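Phosphoribosylaminoimidazole-succinocarboxamide synthase (Pyrococcus horikoshii, PDB 3U55) catalyses the ATP-dependent joining of L-aspartate to carboxyaminoimidazole ribonucleotide, forming SAICAR in de novo purine biosynthesis. Local coordinates at residues R93-G98 and G109-E114; D162-K167 and E229-E234; K167-V172 and C197-A202; R206-D211 and Y224-E229. All coordinates share one frame; numbering follows the deposited sequence.

Contact 1: residues R93-G98 and G109-E114. With SO4 (sulfate ion), chain B.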
# COMPACT_ATOMS: atom_id res chain seq x y z
N ARG A 93 -7.14 -11.61 -2.81
CA ARG A 93 -8.28 -11.70 -1.89
C ARG A 93 -9.60 -11.63 -2.65
O ARG A 93 -9.82 -10.71 -3.45
CB ARG A 93 -8.19 -10.61 -0.81
CG ARG A 93 -6.73 -10.18 -0.44
CD ARG A 93 -6.65 -9.18 0.74
NE ARG A 93 -6.86 -9.89 1.99
CZ ARG A 93 -5.99 -10.02 2.98
NH1 ARG A 93 -4.79 -9.44 2.97
NH2 ARG A 93 -6.36 -10.73 4.03
N ASN A 94 -10.47 -12.61 -2.40
CA ASN A 94 -11.80 -12.71 -3.01
C ASN A 94 -12.90 -12.35 -2.02
O ASN A 94 -13.96 -11.82 -2.40
CB ASN A 94 -12.03 -14.14 -3.48
CG ASN A 94 -11.05 -14.57 -4.54
OD1 ASN A 94 -10.91 -13.92 -5.58
ND2 ASN A 94 -10.36 -15.68 -4.29
N VAL A 95 -12.64 -12.65 -0.75
CA VAL A 95 -13.58 -12.42 0.34
C VAL A 95 -12.83 -11.66 1.43
O VAL A 95 -11.64 -11.92 1.65
CB VAL A 95 -14.12 -13.76 0.89
CG1 VAL A 95 -15.01 -13.55 2.11
CG2 VAL A 95 -14.86 -14.53 -0.20
N VAL A 96 -13.50 -10.71 2.08
CA VAL A 96 -12.85 -9.91 3.14
C VAL A 96 -12.56 -10.76 4.38
O VAL A 96 -13.45 -11.43 4.93
CB VAL A 96 -13.67 -8.64 3.51
CG1 VAL A 96 -13.06 -7.93 4.70
CG2 VAL A 96 -13.76 -7.68 2.32
N ALA A 97 -11.30 -10.75 4.79
CA ALA A 97 -10.83 -11.47 5.97
C ALA A 97 -9.47 -10.90 6.36
O ALA A 97 -8.88 -10.14 5.59
CB ALA A 97 -10.71 -12.97 5.67
N GLY A 98 -8.99 -11.26 7.55
CA GLY A 98 -7.65 -10.89 7.99
C GLY A 98 -7.36 -9.40 8.01
O GLY A 98 -8.20 -8.60 8.43
N GLY A 109 -16.17 -11.70 5.56
CA GLY A 109 -17.17 -12.39 4.74
C GLY A 109 -17.72 -11.57 3.60
O GLY A 109 -18.43 -12.10 2.74
N TYR A 110 -17.43 -10.27 3.58
CA TYR A 110 -17.85 -9.41 2.48
C TYR A 110 -17.28 -9.95 1.17
O TYR A 110 -16.08 -10.24 1.07
CB TYR A 110 -17.39 -7.97 2.72
CG TYR A 110 -17.90 -6.93 1.74
CD1 TYR A 110 -19.00 -6.12 2.06
CD2 TYR A 110 -17.25 -6.72 0.52
CE1 TYR A 110 -19.46 -5.13 1.17
CE2 TYR A 110 -17.70 -5.74 -0.37
CZ TYR A 110 -18.80 -4.96 -0.03
OH TYR A 110 -19.22 -3.99 -0.91
N GLU A 111 -18.17 -10.13 0.19
CA GLU A 111 -17.82 -10.61 -1.14
C GLU A 111 -17.31 -9.45 -1.97
O GLU A 111 -18.05 -8.50 -2.26
CB GLU A 111 -19.05 -11.22 -1.81
CG GLU A 111 -18.78 -11.89 -3.14
CD GLU A 111 -18.71 -13.39 -3.01
OE1 GLU A 111 -17.84 -13.88 -2.25
OE2 GLU A 111 -19.54 -14.07 -3.66
N LEU A 112 -16.04 -9.51 -2.37
CA LEU A 112 -15.46 -8.45 -3.19
C LEU A 112 -16.02 -8.46 -4.62
O LEU A 112 -16.24 -9.53 -5.19
CB LEU A 112 -13.92 -8.54 -3.16
CG LEU A 112 -13.33 -8.31 -1.76
CD1 LEU A 112 -11.84 -8.72 -1.68
CD2 LEU A 112 -13.51 -6.87 -1.30
N PRO A 113 -16.27 -7.26 -5.19
CA PRO A 113 -16.81 -7.18 -6.56
C PRO A 113 -15.82 -7.70 -7.60
O PRO A 113 -16.23 -8.14 -8.68
CB PRO A 113 -17.08 -5.68 -6.74
CG PRO A 113 -16.17 -4.99 -5.76
CD PRO A 113 -16.01 -5.93 -4.60
N GLU A 114 -14.53 -7.65 -7.26
CA GLU A 114 -13.47 -8.27 -8.04
C GLU A 114 -12.27 -8.51 -7.11
O GLU A 114 -12.18 -7.90 -6.05
CB GLU A 114 -13.07 -7.40 -9.25
CG GLU A 114 -12.38 -6.07 -8.92
CD GLU A 114 -13.34 -4.96 -8.51
OE1 GLU A 114 -12.98 -4.19 -7.59
OE2 GLU A 114 -14.44 -4.85 -9.10
S SO4 B . -3.52 -11.33 6.35
O1 SO4 B . -4.91 -11.06 6.02
O2 SO4 B . -3.27 -12.77 6.38
O3 SO4 B . -2.68 -10.68 5.34
O4 SO4 B . -3.22 -10.78 7.67
O HOH W 1 -15.18 -11.95 -4.84
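Val96 and Leu112 owe their meeting to their first torsions. In Val96 (chi1 174°) CG2 lies opposite the carbonyl carbon and reaches the other segment; in Leu112 (chi1 -63°) CG takes the equivalent place, which sends its two methyls toward residues 93-96. Val96 CG2 touches both Tyr110 CB and Leu112 CD2, 3.7 Å from each. The other Leu112 methyl, CD1, rests on the backbone of Arg93 and comes within 3.3 Å of Arg93 O. Branched aliphatic residues suit this buried seam because they fill it without leaving polar groups to satisfy.

The backbones pair as a short antiparallel bridge, with Val95 and Glu111 a non-hydrogen-bonded pair. Hydrogen bonds run from Val96 N to Tyr110 O (2.8 Å), Gly109 N to Val96 O (2.8 Å) and Leu112 N to Asn94 O (3.1 Å). Asn94 O accepts from a water as well, and the same water donates to Leu112 O. The amide of Asn94 turns away to Asn157 and to Leu171 O, joining this corner of the chain to strand 169-180.

The Arg93 side chain serves a different partner. It bends at chi3 and holds the guanidinium edge-on to a sulfate lying in its plane; the bond from NH1 to sulfate O3 is weak, and that from NH2 to O1 is so short that its exact length is doubtful. Glu118 forms a salt bridge with NH1. With Arg198 and Ser99 N on the same sulfate, the chemistry is that of an anion pocket, consistent with a site for the substrate's phosphate as in related SAICAR synthetases.

Contact 2: residues D162-K167 and E229-E234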
# COMPACT_ATOMS: atom_id res chain seq x y z
N ASP A 162 -11.98 -21.89 -8.82
CA ASP A 162 -12.88 -22.77 -9.59
C ASP A 162 -12.77 -24.23 -9.13
O ASP A 162 -13.78 -24.89 -8.88
CB ASP A 162 -12.58 -22.69 -11.09
CG ASP A 162 -13.01 -21.37 -11.72
OD1 ASP A 162 -13.78 -20.61 -11.09
OD2 ASP A 162 -12.57 -21.10 -12.85
N TYR A 163 -11.53 -24.70 -9.02
CA TYR A 163 -11.23 -26.07 -8.59
C TYR A 163 -11.76 -26.37 -7.20
O TYR A 163 -12.33 -27.44 -6.95
CB TYR A 163 -9.71 -26.28 -8.65
CG TYR A 163 -9.21 -27.61 -8.13
CD1 TYR A 163 -9.18 -28.74 -8.96
CD2 TYR A 163 -8.76 -27.75 -6.82
CE1 TYR A 163 -8.71 -29.96 -8.49
CE2 TYR A 163 -8.29 -28.97 -6.34
CZ TYR A 163 -8.27 -30.07 -7.18
OH TYR A 163 -7.81 -31.27 -6.71
N LEU A 164 -11.58 -25.42 -6.28
CA LEU A 164 -11.97 -25.61 -4.89
C LEU A 164 -13.49 -25.50 -4.70
O LEU A 164 -14.06 -26.23 -3.89
CB LEU A 164 -11.22 -24.63 -3.97
CG LEU A 164 -9.70 -24.85 -3.83
CD1 LEU A 164 -9.02 -23.62 -3.24
CD2 LEU A 164 -9.38 -26.10 -3.01
N ALA A 165 -14.13 -24.61 -5.46
CA ALA A 165 -15.58 -24.44 -5.40
C ALA A 165 -16.33 -25.72 -5.84
O ALA A 165 -17.41 -26.03 -5.31
CB ALA A 165 -16.02 -23.25 -6.23
N LYS A 166 -15.74 -26.46 -6.77
CA LYS A 166 -16.31 -27.74 -7.21
C LYS A 166 -16.11 -28.83 -6.16
O LYS A 166 -16.65 -29.94 -6.28
CB LYS A 166 -15.72 -28.18 -8.56
CG LYS A 166 -16.09 -27.25 -9.72
CD LYS A 166 -15.80 -27.87 -11.09
CE LYS A 166 -14.39 -27.54 -11.58
NZ LYS A 166 -13.34 -28.36 -10.92
N LYS A 167 -15.36 -28.51 -5.11
CA LYS A 167 -15.18 -29.41 -3.97
C LYS A 167 -15.77 -28.83 -2.68
O LYS A 167 -15.50 -29.31 -1.59
CB LYS A 167 -13.71 -29.81 -3.82
CG LYS A 167 -13.24 -30.74 -4.94
CD LYS A 167 -11.73 -30.84 -5.03
CE LYS A 167 -11.31 -31.62 -6.26
NZ LYS A 167 -11.68 -33.05 -6.18
N GLU A 229 -8.92 -34.52 2.52
CA GLU A 229 -9.92 -35.53 2.19
C GLU A 229 -10.88 -35.07 1.10
O GLU A 229 -11.19 -35.82 0.18
CB GLU A 229 -10.70 -35.95 3.44
CG GLU A 229 -9.92 -36.82 4.41
CD GLU A 229 -10.65 -37.07 5.72
OE1 GLU A 229 -11.90 -37.15 5.70
OE2 GLU A 229 -9.98 -37.18 6.76
N ARG A 230 -11.33 -33.82 1.21
CA ARG A 230 -12.23 -33.24 0.21
C ARG A 230 -11.58 -33.12 -1.16
O ARG A 230 -12.25 -33.32 -2.18
CB ARG A 230 -12.71 -31.87 0.66
CG ARG A 230 -13.78 -31.93 1.71
CD ARG A 230 -14.65 -30.71 1.63
NE ARG A 230 -15.08 -30.30 2.95
CZ ARG A 230 -15.94 -29.31 3.18
NH1 ARG A 230 -16.47 -28.63 2.17
NH2 ARG A 230 -16.26 -29.01 4.43
N ILE A 231 -10.29 -32.80 -1.17
CA ILE A 231 -9.55 -32.64 -2.41
C ILE A 231 -9.20 -34.00 -3.04
O ILE A 231 -9.44 -34.21 -4.23
CB ILE A 231 -8.29 -31.76 -2.22
CG1 ILE A 231 -8.70 -30.29 -2.01
CG2 ILE A 231 -7.32 -31.89 -3.40
CD1 ILE A 231 -7.60 -29.38 -1.52
N THR A 232 -8.66 -34.91 -2.24
CA THR A 232 -8.21 -36.21 -2.75
C THR A 232 -9.33 -37.24 -2.91
O THR A 232 -9.25 -38.11 -3.78
CB THR A 232 -7.09 -36.81 -1.89
OG1 THR A 232 -7.58 -37.06 -0.56
CG2 THR A 232 -5.90 -35.86 -1.82
N GLY A 233 -10.35 -37.15 -2.06
CA GLY A 233 -11.40 -38.16 -2.01
C GLY A 233 -11.03 -39.35 -1.13
O GLY A 233 -11.71 -40.37 -1.13
N GLU A 234 -9.93 -39.21 -0.38
CA GLU A 234 -9.45 -40.28 0.49
C GLU A 234 -8.78 -39.75 1.77
O GLU A 234 -8.27 -38.62 1.79
CB GLU A 234 -8.49 -41.21 -0.28
CG GLU A 234 -7.26 -40.52 -0.87
CD GLU A 234 -6.40 -41.47 -1.69
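Ile231 is the apolar centre of this contact, meeting both Tyr163 and Leu164. Its CG2 comes to the edge of the Tyr163 ring, near the ring plane and 3.4 Å from Tyr163 OH, the two side chains crossing at about a right angle. Its CD1 meets Leu164 CD2 at 4.0 Å. Ile231 was modelled in two conformers, so these methyl contacts describe one of them. Beta-branched isoleucine suits the place because its two arms, CG2 and the CG1-CD1 arm, can serve two neighbours at once; Leu52 and Phe56 of helix 45-62 also pack against it.

The polar interaction belongs to Lys167. Its chain runs extended past the backbone of Arg230, with CD 3.8 Å from Arg230 O, and then bends at the last torsion (chi4 -68°), which swings NZ to Ile231 O for a hydrogen bond of 3.2 Å. Because that carbonyl belongs to the final turn of helix 220-232, the positive charge probably also gains from the negative end of the helix dipole.

Arg230 contributes mainly its aliphatic part, with CD 3.6 Å from Lys167 O. That oxygen also lies in the guanidinium plane, at its edge, but the charge is spent on salt bridges with Asp201 and Glu226.

Helix 220-232 ends in a turn of its own. Thr232 OG1 accepts from Glu234 N in an ST turn, and Gly233 leaves the helix with positive phi, a conformation easy for a residue without a CB. The arrangement is one of two helix C-termini brought together, those of helices 143-165 and 220-232.

Contact 3: residues K167-V172 and C197-A202. With SO4 (sulfate ion), chain B.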
# COMPACT_ATOMS: atom_id res chain seq x y z
N LYS A 167 -15.36 -28.51 -5.11
CA LYS A 167 -15.18 -29.41 -3.97
C LYS A 167 -15.77 -28.83 -2.68
O LYS A 167 -15.50 -29.31 -1.59
CB LYS A 167 -13.71 -29.81 -3.82
CG LYS A 167 -13.24 -30.74 -4.94
CD LYS A 167 -11.73 -30.84 -5.03
CE LYS A 167 -11.31 -31.62 -6.26
NZ LYS A 167 -11.68 -33.05 -6.18
N GLY A 168 -16.60 -27.80 -2.84
CA GLY A 168 -17.34 -27.20 -1.72
C GLY A 168 -16.50 -26.36 -0.79
O GLY A 168 -16.78 -26.27 0.41
N ILE A 169 -15.45 -25.74 -1.33
CA ILE A 169 -14.52 -24.90 -0.55
C ILE A 169 -14.41 -23.51 -1.18
O ILE A 169 -14.14 -23.40 -2.38
CB ILE A 169 -13.11 -25.55 -0.48
CG1 ILE A 169 -13.17 -26.94 0.16
CG2 ILE A 169 -12.12 -24.65 0.27
CD1 ILE A 169 -11.92 -27.76 -0.05
N ILE A 170 -14.57 -22.46 -0.38
CA ILE A 170 -14.42 -21.09 -0.83
C ILE A 170 -12.98 -20.63 -0.63
O ILE A 170 -12.47 -20.64 0.49
CB ILE A 170 -15.38 -20.14 -0.06
CG1 ILE A 170 -16.84 -20.60 -0.23
CG2 ILE A 170 -15.19 -18.69 -0.50
CD1 ILE A 170 -17.83 -19.84 0.63
N LEU A 171 -12.32 -20.24 -1.72
CA LEU A 171 -11.00 -19.65 -1.63
C LEU A 171 -11.15 -18.19 -1.24
O LEU A 171 -11.51 -17.34 -2.06
CB LEU A 171 -10.26 -19.76 -2.97
CG LEU A 171 -8.83 -19.20 -2.97
CD1 LEU A 171 -7.93 -19.97 -1.98
CD2 LEU A 171 -8.26 -19.24 -4.37
N VAL A 172 -10.91 -17.91 0.04
CA VAL A 172 -11.10 -16.57 0.59
C VAL A 172 -9.96 -15.62 0.18
O VAL A 172 -10.20 -14.52 -0.34
CB VAL A 172 -11.25 -16.63 2.12
CG1 VAL A 172 -11.06 -15.26 2.75
CG2 VAL A 172 -12.62 -17.24 2.49
N CYS A 197 -3.24 -20.08 2.62
CA CYS A 197 -4.54 -19.76 2.02
C CYS A 197 -5.58 -19.69 3.12
O CYS A 197 -5.46 -20.37 4.15
CB CYS A 197 -4.98 -20.85 1.05
SG CYS A 197 -3.86 -21.27 -0.30
N ARG A 198 -6.62 -18.89 2.91
CA ARG A 198 -7.84 -19.04 3.69
C ARG A 198 -8.86 -19.85 2.90
O ARG A 198 -9.20 -19.51 1.76
CB ARG A 198 -8.40 -17.69 4.14
CG ARG A 198 -7.64 -17.10 5.31
CD ARG A 198 -8.27 -15.81 5.81
NE ARG A 198 -7.52 -15.29 6.96
CZ ARG A 198 -6.48 -14.45 6.86
NH1 ARG A 198 -6.08 -14.01 5.68
NH2 ARG A 198 -5.86 -14.04 7.96
N PHE A 199 -9.30 -20.95 3.51
CA PHE A 199 -10.26 -21.88 2.92
C PHE A 199 -11.48 -21.96 3.84
O PHE A 199 -11.34 -22.30 5.01
CB PHE A 199 -9.68 -23.31 2.85
CG PHE A 199 -8.48 -23.48 1.95
CD1 PHE A 199 -8.44 -22.95 0.66
CD2 PHE A 199 -7.41 -24.25 2.38
CE1 PHE A 199 -7.34 -23.17 -0.17
CE2 PHE A 199 -6.30 -24.48 1.56
CZ PHE A 199 -6.26 -23.93 0.29
N TRP A 200 -12.67 -21.66 3.33
CA TRP A 200 -13.92 -21.79 4.11
C TRP A 200 -14.81 -22.87 3.51
O TRP A 200 -14.92 -22.99 2.29
CB TRP A 200 -14.69 -20.47 4.13
CG TRP A 200 -14.09 -19.36 4.94
CD1 TRP A 200 -12.91 -19.38 5.63
CD2 TRP A 200 -14.62 -18.04 5.09
NE1 TRP A 200 -12.68 -18.16 6.22
CE2 TRP A 200 -13.71 -17.32 5.91
CE3 TRP A 200 -15.77 -17.39 4.63
CZ2 TRP A 200 -13.92 -15.99 6.27
CZ3 TRP A 200 -15.98 -16.06 4.99
CH2 TRP A 200 -15.06 -15.37 5.80
N ASP A 201 -15.47 -23.66 4.36
CA ASP A 201 -16.47 -24.60 3.86
C ASP A 201 -17.59 -23.81 3.18
O ASP A 201 -18.04 -22.80 3.71
CB ASP A 201 -17.04 -25.46 4.99
CG ASP A 201 -18.20 -26.32 4.52
OD1 ASP A 201 -17.97 -27.22 3.69
OD2 ASP A 201 -19.34 -26.09 4.95
N ALA A 202 -18.02 -24.25 1.99
CA ALA A 202 -19.04 -23.52 1.23
C ALA A 202 -20.39 -23.50 1.94
O ALA A 202 -21.11 -22.51 1.88
CB ALA A 202 -19.18 -24.10 -0.18
S SO4 B . -3.52 -11.33 6.35
O1 SO4 B . -4.91 -11.06 6.02
O2 SO4 B . -3.27 -12.77 6.38
O3 SO4 B . -2.68 -10.68 5.34
O4 SO4 B . -3.22 -10.78 7.67
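Val172 fits against Trp200 in this antiparallel beta ladder, which joins strands 169-180 and 197-201 of the enzyme's large curled sheet. The Val172 methyl CG2 sits over one face of the indole, 3.4 Å from the centroid of the five-membered ring and 13° off its normal, a CH-pi contact in which a small round bump meets a broad flat plate. The valine's first torsion (chi1 164°) sets CG2 opposite its carbonyl carbon and over the ring, while CG1 lies along the aliphatic start of Arg198.

Ile170 shares a face of the sheet with Trp200. Its CG1-CD1 arm turns from the indole to Ala202, CD1 lying 3.9 Å from Ala202 CA; alanine's small side chain lets the arm come close to the backbone. On the opposite face, Leu171 CD1 presses obliquely on Phe199 CE1 at 3.7 Å, and Ile169 CG2 lies 3.8 Å from Phe199 CB, in the one of two modelled isoleucine conformers described here. Cys197 CB covers one face of the Phe199 ring toward its rim. This side takes up Leu164 of helix 143-165 and Ile227 of helix 220-232, so large apolar residues are apt.

Beneath the side chains, Ile170 N bonds Trp200 O at 2.7 Å. The return bond, from Trp200 N to Ile170 O, is 3.0 Å. Gly168 closes the preceding helix in a Schellman motif with positive phi, a conformation that glycine adopts easily. Beyond the ladder, Arg198 extends fully to NE, which pairs with Asp211, and its NH1 gives bonds of 3.2 Å to both O1 and O2 of a sulfate.

Contact 4: residues R206-D211 and Y224-E229. With SO4 (sulfate ion), chain C.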
# COMPACT_ATOMS: atom_id res chain seq x y z
N ARG A 206 -17.09 -22.09 7.75
CA ARG A 206 -16.07 -22.27 8.79
C ARG A 206 -14.67 -22.47 8.20
O ARG A 206 -14.51 -23.03 7.11
CB ARG A 206 -16.45 -23.38 9.78
CG ARG A 206 -16.03 -24.78 9.39
CD ARG A 206 -16.47 -25.78 10.46
NE ARG A 206 -15.42 -26.75 10.78
CZ ARG A 206 -15.21 -27.88 10.11
NH1 ARG A 206 -15.97 -28.22 9.07
NH2 ARG A 206 -14.22 -28.69 10.48
N SER A 207 -13.67 -22.01 8.95
CA SER A 207 -12.27 -22.01 8.52
C SER A 207 -11.71 -23.42 8.48
O SER A 207 -11.86 -24.19 9.43
CB SER A 207 -11.42 -21.14 9.46
OG SER A 207 -11.78 -19.77 9.36
N LEU A 208 -11.06 -23.74 7.36
CA LEU A 208 -10.35 -25.00 7.22
C LEU A 208 -8.91 -24.66 6.82
O LEU A 208 -8.43 -25.07 5.77
CB LEU A 208 -11.03 -25.88 6.17
CG LEU A 208 -12.44 -26.39 6.50
CD1 LEU A 208 -13.08 -27.04 5.28
CD2 LEU A 208 -12.40 -27.36 7.68
N ASP A 209 -8.24 -23.91 7.70
CA ASP A 209 -6.94 -23.31 7.42
C ASP A 209 -6.25 -22.88 8.71
O ASP A 209 -6.70 -23.20 9.81
CB ASP A 209 -7.11 -22.10 6.48
CG ASP A 209 -8.10 -21.07 7.02
OD1 ASP A 209 -8.89 -20.52 6.23
OD2 ASP A 209 -8.09 -20.81 8.25
N LYS A 210 -5.16 -22.13 8.55
CA LYS A 210 -4.36 -21.66 9.68
C LYS A 210 -5.12 -20.78 10.70
O LYS A 210 -4.68 -20.64 11.84
CB LYS A 210 -3.12 -20.93 9.16
CG LYS A 210 -1.98 -20.81 10.16
CD LYS A 210 -0.84 -20.02 9.53
CE LYS A 210 0.29 -19.84 10.49
NZ LYS A 210 1.39 -19.02 9.90
N ASP A 211 -6.26 -20.20 10.30
CA ASP A 211 -7.07 -19.39 11.22
C ASP A 211 -7.62 -20.21 12.40
O ASP A 211 -7.93 -19.66 13.46
CB ASP A 211 -8.22 -18.68 10.50
CG ASP A 211 -7.79 -17.37 9.83
OD1 ASP A 211 -6.71 -16.83 10.16
OD2 ASP A 211 -8.57 -16.86 9.00
N TYR A 224 -7.10 -29.49 8.55
CA TYR A 224 -6.21 -29.72 7.41
C TYR A 224 -6.46 -31.08 6.76
O TYR A 224 -6.33 -31.22 5.54
CB TYR A 224 -4.73 -29.61 7.84
CG TYR A 224 -4.19 -28.20 8.03
CD1 TYR A 224 -4.97 -27.18 8.60
CD2 TYR A 224 -2.87 -27.89 7.69
CE1 TYR A 224 -4.46 -25.89 8.79
CE2 TYR A 224 -2.36 -26.61 7.87
CZ TYR A 224 -3.15 -25.62 8.43
OH TYR A 224 -2.64 -24.35 8.60
N LYS A 225 -6.82 -32.07 7.58
CA LYS A 225 -7.21 -33.40 7.07
C LYS A 225 -8.47 -33.30 6.22
O LYS A 225 -8.55 -33.93 5.16
CB LYS A 225 -7.47 -34.38 8.22
CG LYS A 225 -6.23 -34.98 8.85
CD LYS A 225 -6.63 -35.87 10.03
CE LYS A 225 -5.45 -36.66 10.57
NZ LYS A 225 -5.84 -37.50 11.74
N GLU A 226 -9.43 -32.50 6.69
CA GLU A 226 -10.71 -32.33 6.02
C GLU A 226 -10.50 -31.76 4.62
O GLU A 226 -11.09 -32.25 3.65
CB GLU A 226 -11.63 -31.42 6.85
CG GLU A 226 -13.03 -31.99 7.09
CD GLU A 226 -14.05 -31.51 6.08
OE1 GLU A 226 -14.47 -32.32 5.22
OE2 GLU A 226 -14.45 -30.33 6.16
N ILE A 227 -9.66 -30.73 4.52
CA ILE A 227 -9.24 -30.17 3.24
C ILE A 227 -8.64 -31.25 2.35
O ILE A 227 -9.04 -31.41 1.19
CB ILE A 227 -8.23 -29.00 3.42
CG1 ILE A 227 -8.92 -27.76 3.98
CG2 ILE A 227 -7.52 -28.66 2.10
CD1 ILE A 227 -9.91 -27.07 3.02
N TYR A 228 -7.68 -32.00 2.90
CA TYR A 228 -7.00 -33.05 2.15
C TYR A 228 -8.00 -34.10 1.64
O TYR A 228 -7.93 -34.52 0.49
CB TYR A 228 -5.91 -33.71 3.00
CG TYR A 228 -5.18 -34.84 2.30
CD1 TYR A 228 -5.68 -36.14 2.34
CD2 TYR A 228 -3.99 -34.61 1.61
CE1 TYR A 228 -5.02 -37.19 1.70
CE2 TYR A 228 -3.32 -35.66 0.96
CZ TYR A 228 -3.84 -36.94 1.02
OH TYR A 228 -3.20 -37.98 0.39
N GLU A 229 -8.92 -34.52 2.52
CA GLU A 229 -9.92 -35.53 2.19
C GLU A 229 -10.88 -35.07 1.10
O GLU A 229 -11.19 -35.82 0.18
CB GLU A 229 -10.70 -35.95 3.44
CG GLU A 229 -9.92 -36.82 4.41
CD GLU A 229 -10.65 -37.07 5.72
OE1 GLU A 229 -11.90 -37.15 5.70
OE2 GLU A 229 -9.98 -37.18 6.76
S SO4 C . 0.83 -15.07 10.55
O1 SO4 C . 0.45 -16.47 10.47
O2 SO4 C . 2.22 -14.97 10.97
O3 SO4 C . 0.67 -14.46 9.23
O4 SO4 C . -0.03 -14.39 11.52
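Lys210 runs alongside Tyr224 and points the same way, where the loop before helix 211-214, with a capping aspartate, packs on helix 220-232. Its CB is 3.5 Å from Tyr224 OH and CG is 3.9 Å from it, so the start of the chain packs on the phenol oxygen. From CG onward the lysine is fully extended. CD and CE leave the tyrosine and approach a sulfate, CE coming within 3.4 Å of sulfate O1, and NZ bonds the same oxygen at 2.8 Å. NZ also bonds Thr32 O, its main protein partner, while Arg214 and Phe34 N share the sulfate. A long cation can reach this anion, which probably comes from the crystallisation liquor.

The Tyr224 hydroxyl is hydrogen-bonded to Asp195, and Asp209 O lies in the ring plane, at its edge. A tyrosine thus combines a flat apolar wall with a polar tip.

Nearby, Leu208 points toward the helix: its CB meets Ile227 CD1 at 3.5 Å, and CD2 lies over one face of the Arg206 guanidinium. Ile227 CG1 shields Leu208 O, a buried oxygen without a polar partner. Arg206 and Glu226 hold their flat groups nearly parallel, 13° apart, but their salt bridge is long; Arg230 is the stronger partner of Glu226. Asp209 fixes the approach to helix 211-214 by a capping bond, Asp211 N to Asp209 OD2, 2.8 Å long and received on the carboxylate's anti side.

Overall arrangement
Along the chain, contact 1 comes first; contact 2 then opens and closes after both contact 3 and contact 4, which follow one another between its segments. Contacts 1 and 3 belong to the same curled sheet, with centres 12 Å apart, and share a sulfate. Contact 3 lies beside contacts 2 and 4, its centre 10 Å from that of contact 2 and 9 Å from that of contact 4. Lys167 is common to contacts 2 and 3, Glu229 to contacts 2 and 4, both of which use helix 220-232. That helix is thereby tied to the sheet through contact 3; contact 1 touches neither contact 2 nor contact 4. The probable phosphate pocket lies where contacts 1 and 3 meet.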